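PDB 3WAJ: transmembrane oligosaccharyl transferase, which belongs to the STT3/AglB family of membrane proteins in the GT-C clan, joining a helical transmembrane part to a C-terminal part of mixed helices and strands. Local coordinates for residues L30-S35 and R154-F159; M614-Y619 and G741-L746; F649-S654 and Q753-K758; I663-R668 and Y726-R731. All coordinates share one frame; numbering follows the deposited sequence.

Contact 1 comes first along the chain, in the STT3 N-terminal family region, and is complete before the others open; its centre lies about 29, 46 and 34 Å from the centres of contacts 2, 3 and 4. These three group together, with centres about 14 to 17 Å apart. Contacts 2 and 3 both use helix 740-755, and their segments alternate in sequence. Contacts 3 and 4 reach the two outer strands of one three-stranded antiparallel sheet, and the segments of contact 4 fall between those of contact 2. Contacts 2 and 4 touch directly, so helices 717-732 and 740-755 and this sheet form one continuous packed unit, apart from contact 1.

Contact 1 of 4, residues L30-S35 and R154-F159; sequences LNPWNS and RSILGF
Both torsions of L157, chi1 and chi2 at -142°, lie off the staggered values, and in this modelled pose the side chain reaches P32 with its CB and W33 with its CD1. The CB of L157 lies 3.9 Å from P32 CG. Farther out, L157 CD1 comes to 4.0 Å from W33 CA and to 4.3 Å from W33 CE3, approaching the indole at a slant. I156 packs on the same proline atom: its CG1 is 4.0 Å from P32 CG, which thus meets both neighbouring residues. No hydrogen bond crosses the contact, and the evidence is that of apolar packing. Each backbone makes a turn here. A type I turn from L30 to W33 leaves P32 as N-cap of the short helix 33-36, while a type II turn from I156 to F159 has L157 as its second residue, with W33 N to L30 O at 3.3 Å and F159 N to I156 O at 3.1 Å. The I156 side chain is about 13 Å from the zinc ion held by D47, D161 and H163. A110 and F111 of helix 102-118 also touch L157, and the loop 154-159 leads on toward helix 163-181.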
loop_
_atom_site.group_PDB
_atom_site.type_symbol
_atom_site.label_atom_id
_atom_site.label_comp_id
_atom_site.label_asym_id
_atom_site.label_seq_id
_atom_site.Cartn_x
_atom_site.Cartn_y
_atom_site.Cartn_z
ATOM N N LEU A 30 -18.839 8.815 10.099
ATOM C CA LEU A 30 -19.004 10.207 10.547
ATOM C C LEU A 30 -17.697 10.924 10.878
ATOM O O LEU A 30 -17.459 12.042 10.423
ATOM C CB LEU A 30 -19.937 10.270 11.758
ATOM C CG LEU A 30 -21.416 10.594 11.555
ATOM C CD1 LEU A 30 -21.976 10.031 10.256
ATOM C CD2 LEU A 30 -22.207 10.086 12.751
ATOM N N ASN A 31 -16.861 10.291 11.690
ATOM C CA ASN A 31 -15.567 10.871 12.044
ATOM C C ASN A 31 -14.686 11.352 10.870
ATOM O O ASN A 31 -14.221 12.492 10.893
ATOM C CB ASN A 31 -14.792 9.935 12.978
ATOM C CG ASN A 31 -15.053 10.230 14.432
ATOM O OD1 ASN A 31 -16.196 10.190 14.888
ATOM N ND2 ASN A 31 -13.992 10.533 15.175
ATOM N N PRO A 32 -14.466 10.504 9.839
ATOM C CA PRO A 32 -13.566 10.986 8.785
ATOM C C PRO A 32 -14.310 11.590 7.591
ATOM O O PRO A 32 -13.679 11.822 6.563
ATOM C CB PRO A 32 -12.858 9.702 8.344
ATOM C CG PRO A 32 -13.950 8.664 8.442
ATOM C CD PRO A 32 -14.821 9.083 9.627
ATOM N N TRP A 33 -15.611 11.838 7.729
ATOM C CA TRP A 33 -16.438 12.329 6.625
ATOM C C TRP A 33 -15.806 13.464 5.789
ATOM O O TRP A 33 -15.852 13.437 4.553
ATOM C CB TRP A 33 -17.814 12.765 7.154
ATOM C CG TRP A 33 -18.719 13.224 6.077
ATOM C CD1 TRP A 33 -18.756 14.463 5.509
ATOM C CD2 TRP A 33 -19.729 12.448 5.418
ATOM N NE1 TRP A 33 -19.726 14.507 4.537
ATOM C CE2 TRP A 33 -20.339 13.286 4.460
ATOM C CE3 TRP A 33 -20.172 11.124 5.545
ATOM C CZ2 TRP A 33 -21.371 12.842 3.626
ATOM C CZ3 TRP A 33 -21.196 10.685 4.726
ATOM C CH2 TRP A 33 -21.787 11.541 3.774
ATOM N N ASN A 34 -15.221 14.455 6.454
ATOM C CA ASN A 34 -14.687 15.611 5.733
ATOM C C ASN A 34 -13.303 15.370 5.127
ATOM O O ASN A 34 -12.832 16.161 4.311
ATOM C CB ASN A 34 -14.713 16.884 6.600
ATOM C CG ASN A 34 -16.133 17.331 6.940
ATOM O OD1 ASN A 34 -17.023 17.328 6.086
ATOM N ND2 ASN A 34 -16.349 17.710 8.196
ATOM N N SER A 35 -12.657 14.280 5.523
ATOM C CA SER A 35 -11.409 13.886 4.875
ATOM C C SER A 35 -11.673 13.144 3.555
ATOM O O SER A 35 -10.855 13.172 2.639
ATOM C CB SER A 35 -10.551 13.016 5.797
ATOM O OG SER A 35 -10.409 13.595 7.073
ATOM N N ARG A 154 -8.398 0.419 8.196
ATOM C CA ARG A 154 -8.764 -0.215 6.930
ATOM C C ARG A 154 -10.252 -0.549 6.809
ATOM O O ARG A 154 -10.658 -1.345 5.965
ATOM C CB ARG A 154 -7.905 -1.461 6.742
ATOM C CG ARG A 154 -6.478 -1.072 6.459
ATOM C CD ARG A 154 -5.544 -2.206 6.449
ATOM N NE ARG A 154 -4.196 -1.672 6.293
ATOM C CZ ARG A 154 -3.099 -2.404 6.122
ATOM N NH1 ARG A 154 -3.176 -3.730 6.086
ATOM N NH2 ARG A 154 -1.925 -1.800 5.984
ATOM N N SER A 155 -11.061 0.107 7.635
ATOM C CA SER A 155 -12.468 -0.235 7.791
ATOM C C SER A 155 -13.272 1.059 7.863
ATOM O O SER A 155 -14.472 1.084 8.143
ATOM C CB SER A 155 -12.622 -1.028 9.079
ATOM O OG SER A 155 -13.850 -1.696 9.114
ATOM N N ILE A 156 -12.558 2.139 7.601
ATOM C CA ILE A 156 -13.063 3.500 7.653
ATOM C C ILE A 156 -13.654 3.892 6.287
ATOM O O ILE A 156 -13.336 3.268 5.264
ATOM C CB ILE A 156 -11.883 4.434 8.049
ATOM C CG1 ILE A 156 -12.179 5.145 9.349
ATOM C CG2 ILE A 156 -11.501 5.404 6.960
ATOM C CD1 ILE A 156 -12.351 4.188 10.468
ATOM N N LEU A 157 -14.528 4.901 6.280
ATOM C CA LEU A 157 -15.037 5.510 5.045
ATOM C C LEU A 157 -13.898 5.715 4.040
ATOM O O LEU A 157 -12.855 6.293 4.375
ATOM C CB LEU A 157 -15.636 6.883 5.367
ATOM C CG LEU A 157 -16.896 7.476 4.732
ATOM C CD1 LEU A 157 -16.659 8.951 4.530
ATOM C CD2 LEU A 157 -17.326 6.805 3.441
ATOM N N GLY A 158 -14.083 5.245 2.809
ATOM C CA GLY A 158 -13.103 5.520 1.771
ATOM C C GLY A 158 -11.952 4.530 1.641
ATOM O O GLY A 158 -11.321 4.482 0.584
ATOM N N PHE A 159 -11.654 3.744 2.680
ATOM C CA PHE A 159 -10.578 2.771 2.531
ATOM C C PHE A 159 -11.072 1.452 1.958
ATOM O O PHE A 159 -11.005 0.400 2.605
ATOM C CB PHE A 159 -9.781 2.530 3.815
ATOM C CG PHE A 159 -8.364 2.122 3.537
ATOM C CD1 PHE A 159 -7.367 3.085 3.425
ATOM C CD2 PHE A 159 -8.044 0.792 3.285
ATOM C CE1 PHE A 159 -6.061 2.728 3.118
ATOM C CE2 PHE A 159 -6.728 0.409 2.977
ATOM C CZ PHE A 159 -5.737 1.377 2.887
#

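Contact 2 of 4, residues M614-Y619 and G741-L746; sequences METGKY and GTQEVL
E744 OE1 is gripped twice, by a salt bridge to K748 NZ one turn further along the same helix and by a hydrogen bond with S768 OG, while the other oxygen of this carboxylate, OE2, turns to E615. There E744 OE2 lies 2.7 Å from E615 OE1. Two acid oxygens so near each other make it probable that one group holds a proton, though the positions do not tell which. The carboxylates stand nearly perpendicular, their planes 81° apart, and the two side chains cross at about a right angle. E615 is stretched out, CG opposite the backbone N (chi1 177°) and the chain extended beyond, which also brings its OE1 over the aliphatic part of E744, 3.3 Å from E744 CB. Beside this acid pair, Q743 directs its carbonyl at T616: across the contact Q743 OE1 meets T616 through its CB, at 3.6 Å, and T616 CG2 lies 4.2 Å from Q743 CB. Outside the two segments, T616 OG1 bonds to I612 O and Q743 NE2 to P738 O. The contact joins the end of helix 612-615 to the first turns of helix 740-755, whose M740 and Y747 also touch T616, while E679, H683 and L684 of helix 678-684 pack on E615.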
loop_
_atom_site.group_PDB
_atom_site.type_symbol
_atom_site.label_atom_id
_atom_site.label_comp_id
_atom_site.label_asym_id
_atom_site.label_seq_id
_atom_site.Cartn_x
_atom_site.Cartn_y
_atom_site.Cartn_z
ATOM N N MET A 614 9.870 11.955 -2.719
ATOM C CA MET A 614 10.929 11.380 -3.540
ATOM C C MET A 614 12.240 12.153 -3.419
ATOM O O MET A 614 13.320 11.566 -3.342
ATOM C CB MET A 614 10.467 11.342 -4.998
ATOM C CG MET A 614 9.378 10.286 -5.241
ATOM S SD MET A 614 8.573 10.405 -6.847
ATOM C CE MET A 614 10.028 10.265 -7.923
ATOM N N GLU A 615 12.140 13.478 -3.389
ATOM C CA GLU A 615 13.327 14.312 -3.282
ATOM C C GLU A 615 13.957 14.171 -1.899
ATOM O O GLU A 615 15.176 14.123 -1.763
ATOM C CB GLU A 615 12.970 15.787 -3.544
ATOM C CG GLU A 615 14.124 16.771 -3.380
ATOM C CD GLU A 615 13.671 18.228 -3.506
ATOM O OE1 GLU A 615 12.825 18.645 -2.691
ATOM O OE2 GLU A 615 14.150 18.956 -4.410
ATOM N N THR A 616 13.113 14.084 -0.874
ATOM C CA THR A 616 13.585 14.095 0.501
ATOM C C THR A 616 13.449 12.758 1.225
ATOM O O THR A 616 14.324 11.911 1.130
ATOM C CB THR A 616 12.906 15.200 1.307
ATOM O OG1 THR A 616 11.506 14.921 1.393
ATOM C CG2 THR A 616 13.122 16.551 0.634
ATOM N N GLY A 617 12.363 12.576 1.965
ATOM C CA GLY A 617 12.233 11.450 2.884
ATOM C C GLY A 617 12.310 10.069 2.255
ATOM O O GLY A 617 12.888 9.146 2.829
ATOM N N LYS A 618 11.730 9.921 1.069
ATOM C CA LYS A 618 11.722 8.632 0.417
ATOM C C LYS A 618 12.956 8.411 -0.450
ATOM O O LYS A 618 13.084 7.343 -1.055
ATOM C CB LYS A 618 10.450 8.457 -0.438
ATOM C CG LYS A 618 9.128 8.583 0.314
ATOM C CD LYS A 618 7.965 8.248 -0.625
ATOM C CE LYS A 618 6.641 8.181 0.141
ATOM N NZ LYS A 618 5.460 8.359 -0.787
ATOM N N TYR A 619 13.850 9.400 -0.536
ATOM C CA TYR A 619 14.994 9.220 -1.430
ATOM C C TYR A 619 15.847 8.018 -1.010
ATOM O O TYR A 619 16.274 7.227 -1.851
ATOM C CB TYR A 619 15.872 10.480 -1.617
ATOM C CG TYR A 619 17.008 10.153 -2.571
ATOM C CD1 TYR A 619 18.227 9.672 -2.095
ATOM C CD2 TYR A 619 16.827 10.233 -3.951
ATOM C CE1 TYR A 619 19.248 9.314 -2.963
ATOM C CE2 TYR A 619 17.845 9.879 -4.836
ATOM C CZ TYR A 619 19.053 9.422 -4.329
ATOM O OH TYR A 619 20.079 9.065 -5.169
ATOM N N GLY A 741 9.267 20.870 2.797
ATOM C CA GLY A 741 9.591 22.104 2.097
ATOM C C GLY A 741 10.832 22.786 2.654
ATOM O O GLY A 741 11.702 23.274 1.910
ATOM N N THR A 742 10.931 22.811 3.974
ATOM C CA THR A 742 12.123 23.344 4.617
ATOM C C THR A 742 13.334 22.445 4.330
ATOM O O THR A 742 14.458 22.929 4.097
ATOM C CB THR A 742 11.900 23.515 6.114
ATOM O OG1 THR A 742 10.874 24.494 6.313
ATOM C CG2 THR A 742 13.176 23.956 6.806
ATOM N N GLN A 743 13.116 21.140 4.317
ATOM C CA GLN A 743 14.222 20.229 4.014
ATOM C C GLN A 743 14.802 20.519 2.650
ATOM O O GLN A 743 16.019 20.504 2.473
ATOM C CB GLN A 743 13.770 18.780 4.101
ATOM C CG GLN A 743 13.291 18.379 5.468
ATOM C CD GLN A 743 13.052 16.900 5.544
ATOM O OE1 GLN A 743 13.537 16.155 4.699
ATOM N NE2 GLN A 743 12.295 16.458 6.548
ATOM N N GLU A 744 13.928 20.774 1.682
ATOM C CA GLU A 744 14.378 21.079 0.322
ATOM C C GLU A 744 15.179 22.398 0.306
ATOM O O GLU A 744 16.238 22.491 -0.332
ATOM C CB GLU A 744 13.175 21.166 -0.624
ATOM C CG GLU A 744 13.463 21.907 -1.924
ATOM C CD GLU A 744 12.238 21.985 -2.838
ATOM O OE1 GLU A 744 11.991 23.061 -3.435
ATOM O OE2 GLU A 744 11.527 20.960 -2.967
ATOM N N VAL A 745 14.668 23.406 1.019
ATOM C CA VAL A 745 15.380 24.676 1.162
ATOM C C VAL A 745 16.768 24.422 1.735
ATOM O O VAL A 745 17.757 24.919 1.214
ATOM C CB VAL A 745 14.602 25.707 2.033
ATOM C CG1 VAL A 745 15.484 26.874 2.376
ATOM C CG2 VAL A 745 13.359 26.211 1.287
ATOM N N LEU A 746 16.846 23.617 2.788
ATOM C CA LEU A 746 18.142 23.308 3.375
ATOM C C LEU A 746 19.060 22.497 2.431
ATOM O O LEU A 746 20.270 22.740 2.366
ATOM C CB LEU A 746 17.965 22.624 4.732
ATOM C CG LEU A 746 17.296 23.509 5.793
ATOM C CD1 LEU A 746 17.160 22.776 7.138
ATOM C CD2 LEU A 746 18.072 24.810 5.958
#

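Contact 3 of 4, residues F649-S654 and Q753-K758; sequences FGYANS and QLYEKK
Through Y651 and L754, the outer strand 649-652 of a three-stranded antiparallel sheet meets helix 740-755 near its C-terminal end. The interaction is a CH-pi contact: L754 CD1 lies 3.6 Å from the centroid of the Y651 ring and only 12° from its normal, so the methyl sits squarely over one face. Its nearest ring atom is Y651 CZ, also at 3.6 Å, while the second methyl, L754 CD2, falls nearer the base of the ring, 3.8 Å from Y651 CD2. With chi1 at 172° the tyrosine ring extends from the strand toward the helix and offers its face to CD1, with CD2 near the CD2 side of the ring. On the helix a wider pi-type turn spans 753-755. Y651 is also held from the sheet side: F641 of the adjoining strand 640-643 meets it edge-to-face, and Y651 OH is hydrogen-bonded to G639 N. The hydroxyl of Y755 comes no nearer than 3.8 Å to Y651 OH, the two side chains crossing at about a right angle. The Y755 ring packs instead against its own neighbour, with L754 CB 3.5 Å above the plane over its centre. Two residues earlier in the strand, F649 packs on Y749 of the helix.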
loop_
_atom_site.group_PDB
_atom_site.type_symbol
_atom_site.label_atom_id
_atom_site.label_comp_id
_atom_site.label_asym_id
_atom_site.label_seq_id
_atom_site.Cartn_x
_atom_site.Cartn_y
_atom_site.Cartn_z
ATOM N N PHE A 649 27.667 28.691 13.930
ATOM C CA PHE A 649 27.049 27.830 12.934
ATOM C C PHE A 649 28.116 27.014 12.225
ATOM O O PHE A 649 29.179 27.541 11.862
ATOM C CB PHE A 649 26.291 28.665 11.896
ATOM C CG PHE A 649 25.393 27.844 10.990
ATOM C CD1 PHE A 649 25.546 27.889 9.611
ATOM C CD2 PHE A 649 24.396 27.025 11.522
ATOM C CE1 PHE A 649 24.712 27.152 8.772
ATOM C CE2 PHE A 649 23.562 26.281 10.690
ATOM C CZ PHE A 649 23.721 26.339 9.316
ATOM N N GLY A 650 27.835 25.729 12.012
ATOM C CA GLY A 650 28.770 24.885 11.306
ATOM C C GLY A 650 28.117 23.730 10.584
ATOM O O GLY A 650 26.931 23.425 10.794
ATOM N N TYR A 651 28.913 23.095 9.726
ATOM C CA TYR A 651 28.563 21.834 9.104
ATOM C C TYR A 651 29.619 20.773 9.459
ATOM O O TYR A 651 30.824 21.002 9.366
ATOM C CB TYR A 651 28.460 21.994 7.584
ATOM C CG TYR A 651 28.295 20.670 6.850
ATOM C CD1 TYR A 651 27.060 20.041 6.793
ATOM C CD2 TYR A 651 29.377 20.055 6.219
ATOM C CE1 TYR A 651 26.901 18.837 6.127
ATOM C CE2 TYR A 651 29.227 18.864 5.554
ATOM C CZ TYR A 651 27.986 18.254 5.508
ATOM O OH TYR A 651 27.824 17.056 4.847
ATOM N N ALA A 652 29.159 19.600 9.856
ATOM C CA ALA A 652 30.063 18.474 10.075
ATOM C C ALA A 652 29.657 17.321 9.160
ATOM O O ALA A 652 28.482 16.965 9.101
ATOM C CB ALA A 652 30.029 18.048 11.523
ATOM N N ASN A 653 30.624 16.734 8.458
ATOM C CA ASN A 653 30.336 15.603 7.583
ATOM C C ASN A 653 29.936 14.399 8.396
ATOM O O ASN A 653 29.354 13.458 7.880
ATOM C CB ASN A 653 31.537 15.261 6.708
ATOM C CG ASN A 653 32.829 15.799 7.268
ATOM O OD1 ASN A 653 32.875 16.262 8.406
ATOM N ND2 ASN A 653 33.888 15.749 6.472
ATOM N N SER A 654 30.243 14.443 9.683
ATOM C CA SER A 654 29.896 13.362 10.591
ATOM C C SER A 654 29.489 13.959 11.930
ATOM O O SER A 654 30.075 14.947 12.372
ATOM C CB SER A 654 31.108 12.444 10.775
ATOM O OG SER A 654 31.073 11.824 12.040
ATOM N N GLN A 753 26.693 25.856 -0.552
ATOM C CA GLN A 753 27.772 26.072 0.409
ATOM C C GLN A 753 28.879 25.024 0.345
ATOM O O GLN A 753 30.047 25.363 0.488
ATOM C CB GLN A 753 27.204 26.148 1.824
ATOM C CG GLN A 753 26.276 27.339 2.036
ATOM C CD GLN A 753 26.983 28.668 1.804
ATOM O OE1 GLN A 753 28.123 28.867 2.237
ATOM N NE2 GLN A 753 26.310 29.580 1.109
ATOM N N LEU A 754 28.513 23.765 0.112
ATOM C CA LEU A 754 29.485 22.670 0.154
ATOM C C LEU A 754 29.979 22.188 -1.212
ATOM O O LEU A 754 31.126 21.775 -1.343
ATOM C CB LEU A 754 28.910 21.481 0.930
ATOM C CG LEU A 754 28.227 21.805 2.253
ATOM C CD1 LEU A 754 27.536 20.553 2.794
ATOM C CD2 LEU A 754 29.229 22.369 3.270
ATOM N N TYR A 755 29.115 22.225 -2.223
ATOM C CA TYR A 755 29.345 21.442 -3.432
ATOM C C TYR A 755 29.313 22.238 -4.730
ATOM O O TYR A 755 29.956 21.852 -5.703
ATOM C CB TYR A 755 28.344 20.267 -3.504
ATOM C CG TYR A 755 28.376 19.399 -2.268
ATOM C CD1 TYR A 755 29.585 19.011 -1.721
ATOM C CD2 TYR A 755 27.210 18.984 -1.638
ATOM C CE1 TYR A 755 29.643 18.235 -0.585
ATOM C CE2 TYR A 755 27.261 18.195 -0.494
ATOM C CZ TYR A 755 28.497 17.830 0.019
ATOM O OH TYR A 755 28.611 17.057 1.142
ATOM N N GLU A 756 28.543 23.318 -4.765
ATOM C CA GLU A 756 28.507 24.165 -5.957
ATOM C C GLU A 756 29.918 24.605 -6.364
ATOM O O GLU A 756 30.581 25.359 -5.646
ATOM C CB GLU A 756 27.618 25.389 -5.739
ATOM C CG GLU A 756 27.389 26.199 -7.009
ATOM C CD GLU A 756 26.214 27.158 -6.886
ATOM O OE1 GLU A 756 25.577 27.206 -5.807
ATOM O OE2 GLU A 756 25.916 27.855 -7.874
ATOM N N LYS A 757 30.377 24.108 -7.507
ATOM C CA LYS A 757 31.709 24.426 -8.004
ATOM C C LYS A 757 31.701 25.812 -8.629
ATOM O O LYS A 757 30.638 26.422 -8.767
ATOM C CB LYS A 757 32.147 23.399 -9.045
ATOM C CG LYS A 757 32.081 21.964 -8.574
ATOM C CD LYS A 757 33.013 21.737 -7.401
ATOM C CE LYS A 757 33.325 20.261 -7.234
ATOM N NZ LYS A 757 33.706 19.667 -8.545
ATOM N N LYS A 758 32.884 26.299 -9.000
ATOM C CA LYS A 758 33.048 27.620 -9.613
ATOM C C LYS A 758 32.001 27.915 -10.692
ATOM O O LYS A 758 31.325 28.945 -10.641
ATOM C CB LYS A 758 34.455 27.766 -10.206
ATOM C CG LYS A 758 35.602 27.510 -9.230
ATOM C CD LYS A 758 35.720 28.602 -8.176
ATOM C CE LYS A 758 36.981 28.425 -7.347
ATOM N NZ LYS A 758 37.118 27.024 -6.858
#

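Contact 4 of 4, residues I663-R668 and Y726-R731; sequences IIIPLR and YEAVMR
An outer strand of the three-stranded sheet, 663-664, and the inverse gamma turn that follows it lay their aliphatic side chains on helix 717-732. I665 reaches A728 and V729, which are consecutive on the helix, while I663 meets V729 and, three residues on, A732. Around A728 CB the isoleucine is in close packing: I665 CG2 is 3.7 Å away, and both CG1 and CD1 of I665 stand 4.0 Å from it. With chi1 at -67°, CG1 lies beside the backbone N of I665 and CG2 beside its carbonyl carbon, and both branches border the same alanine methyl. CD1 of I665 then continues to V729 CG2, at 4.3 Å. The other branch of the valine, CG1, set opposite its backbone N (chi1 174°), receives I663 CD1 at 4.1 Å, the two side chains crossing at about a right angle. The backbones come near, I665 CA and V729 CA being 6.0 Å apart, consistent with the small A728 at the interface. P666 is the centre of the gamma turn, whose backbone bond from L667 N to I665 O measures 2.6 Å. Beyond the turn, L667 packs on Q743, L746 and Y747 of helix 740-755, and L746 also touches A728, while Y643 of strand 640-643 touches V729, so the contact lies where this sheet meets two successive helices.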
loop_
_atom_site.group_PDB
_atom_site.type_symbol
_atom_site.label_atom_id
_atom_site.label_comp_id
_atom_site.label_asym_id
_atom_site.label_seq_id
_atom_site.Cartn_x
_atom_site.Cartn_y
_atom_site.Cartn_z
ATOM N N ILE A 663 23.510 22.309 19.390
ATOM C CA ILE A 663 22.191 22.000 18.876
ATOM C C ILE A 663 22.323 21.603 17.391
ATOM O O ILE A 663 22.866 22.339 16.569
ATOM C CB ILE A 663 21.090 23.063 19.263
ATOM C CG1 ILE A 663 20.323 23.560 18.052
ATOM C CG2 ILE A 663 21.634 24.182 20.141
ATOM C CD1 ILE A 663 19.156 22.676 17.746
ATOM N N ILE A 664 21.892 20.383 17.088
ATOM C CA ILE A 664 22.074 19.787 15.766
ATOM C C ILE A 664 20.741 19.728 15.029
ATOM O O ILE A 664 19.751 19.219 15.565
ATOM C CB ILE A 664 22.621 18.336 15.885
ATOM C CG1 ILE A 664 23.956 18.314 16.639
ATOM C CG2 ILE A 664 22.756 17.683 14.507
ATOM C CD1 ILE A 664 24.369 16.931 17.125
ATOM N N ILE A 665 20.706 20.241 13.803
ATOM C CA ILE A 665 19.493 20.121 13.011
ATOM C C ILE A 665 19.379 18.670 12.550
ATOM O O ILE A 665 20.178 18.207 11.727
ATOM C CB ILE A 665 19.468 21.089 11.815
ATOM C CG1 ILE A 665 19.372 22.532 12.309
ATOM C CG2 ILE A 665 18.296 20.764 10.873
ATOM C CD1 ILE A 665 19.805 23.563 11.279
ATOM N N PRO A 666 18.367 17.947 13.074
ATOM C CA PRO A 666 18.208 16.503 12.838
ATOM C C PRO A 666 17.688 16.262 11.431
ATOM O O PRO A 666 16.573 15.762 11.226
ATOM C CB PRO A 666 17.155 16.091 13.879
ATOM C CG PRO A 666 16.285 17.320 13.988
ATOM C CD PRO A 666 17.231 18.502 13.841
ATOM N N LEU A 667 18.504 16.667 10.467
ATOM C CA LEU A 667 18.251 16.425 9.060
ATOM C C LEU A 667 19.597 16.086 8.454
ATOM O O LEU A 667 20.492 16.922 8.410
ATOM C CB LEU A 667 17.657 17.663 8.369
ATOM C CG LEU A 667 17.526 17.511 6.849
ATOM C CD1 LEU A 667 16.418 16.496 6.523
ATOM C CD2 LEU A 667 17.282 18.854 6.148
ATOM N N ARG A 668 19.749 14.851 7.998
ATOM C CA ARG A 668 20.998 14.431 7.388
ATOM C C ARG A 668 21.143 15.089 6.010
ATOM O O ARG A 668 20.258 14.964 5.163
ATOM C CB ARG A 668 21.030 12.908 7.275
ATOM C CG ARG A 668 22.396 12.349 6.959
ATOM C CD ARG A 668 22.800 11.287 7.950
ATOM N NE ARG A 668 24.107 10.749 7.606
ATOM C CZ ARG A 668 24.303 9.541 7.095
ATOM N NH1 ARG A 668 23.273 8.728 6.902
ATOM N NH2 ARG A 668 25.530 9.144 6.791
ATOM N N TYR A 726 15.266 28.857 11.111
ATOM C CA TYR A 726 14.511 29.058 12.340
ATOM C C TYR A 726 13.577 27.883 12.607
ATOM O O TYR A 726 13.530 27.365 13.725
ATOM C CB TYR A 726 13.703 30.360 12.268
ATOM C CG TYR A 726 12.994 30.684 13.555
ATOM C CD1 TYR A 726 13.638 31.380 14.564
ATOM C CD2 TYR A 726 11.682 30.290 13.768
ATOM C CE1 TYR A 726 12.985 31.696 15.755
ATOM C CE2 TYR A 726 11.025 30.595 14.956
ATOM C CZ TYR A 726 11.684 31.299 15.940
ATOM O OH TYR A 726 11.037 31.601 17.119
ATOM N N GLU A 727 12.827 27.466 11.588
ATOM C CA GLU A 727 11.936 26.310 11.732
ATOM C C GLU A 727 12.729 25.079 12.152
ATOM O O GLU A 727 12.301 24.307 13.018
ATOM C CB GLU A 727 11.205 26.013 10.416
ATOM C CG GLU A 727 10.178 24.881 10.515
ATOM C CD GLU A 727 9.876 24.205 9.168
ATOM O OE1 GLU A 727 10.267 23.026 9.005
ATOM O OE2 GLU A 727 9.244 24.845 8.282
ATOM N N ALA A 728 13.903 24.907 11.553
ATOM C CA ALA A 728 14.686 23.692 11.787
ATOM C C ALA A 728 15.153 23.629 13.246
ATOM O O ALA A 728 14.953 22.630 13.936
ATOM C CB ALA A 728 15.869 23.616 10.822
ATOM N N VAL A 729 15.760 24.719 13.707
ATOM C CA VAL A 729 16.301 24.783 15.053
ATOM C C VAL A 729 15.174 24.659 16.049
ATOM O O VAL A 729 15.279 23.925 17.032
ATOM C CB VAL A 729 17.036 26.104 15.274
ATOM C CG1 VAL A 729 17.465 26.240 16.723
ATOM C CG2 VAL A 729 18.239 26.180 14.341
ATOM N N MET A 730 14.091 25.382 15.785
ATOM C CA MET A 730 12.904 25.292 16.612
ATOM C C MET A 730 12.462 23.839 16.792
ATOM O O MET A 730 12.272 23.401 17.920
ATOM C CB MET A 730 11.759 26.116 16.025
ATOM C CG MET A 730 10.444 25.943 16.782
ATOM S SD MET A 730 9.011 25.667 15.714
ATOM C CE MET A 730 7.967 24.738 16.832
ATOM N N ARG A 731 12.317 23.092 15.693
ATOM C CA ARG A 731 11.843 21.712 15.773
ATOM C C ARG A 731 12.904 20.786 16.351
ATOM O O ARG A 731 12.593 19.771 16.959
ATOM C CB ARG A 731 11.353 21.215 14.396
ATOM C CG ARG A 731 10.056 21.892 13.931
ATOM C CD ARG A 731 9.777 21.693 12.460
ATOM N NE ARG A 731 9.059 20.452 12.218
ATOM C CZ ARG A 731 7.764 20.373 11.934
ATOM N NH1 ARG A 731 7.040 21.472 11.817
ATOM N NH2 ARG A 731 7.204 19.189 11.743
#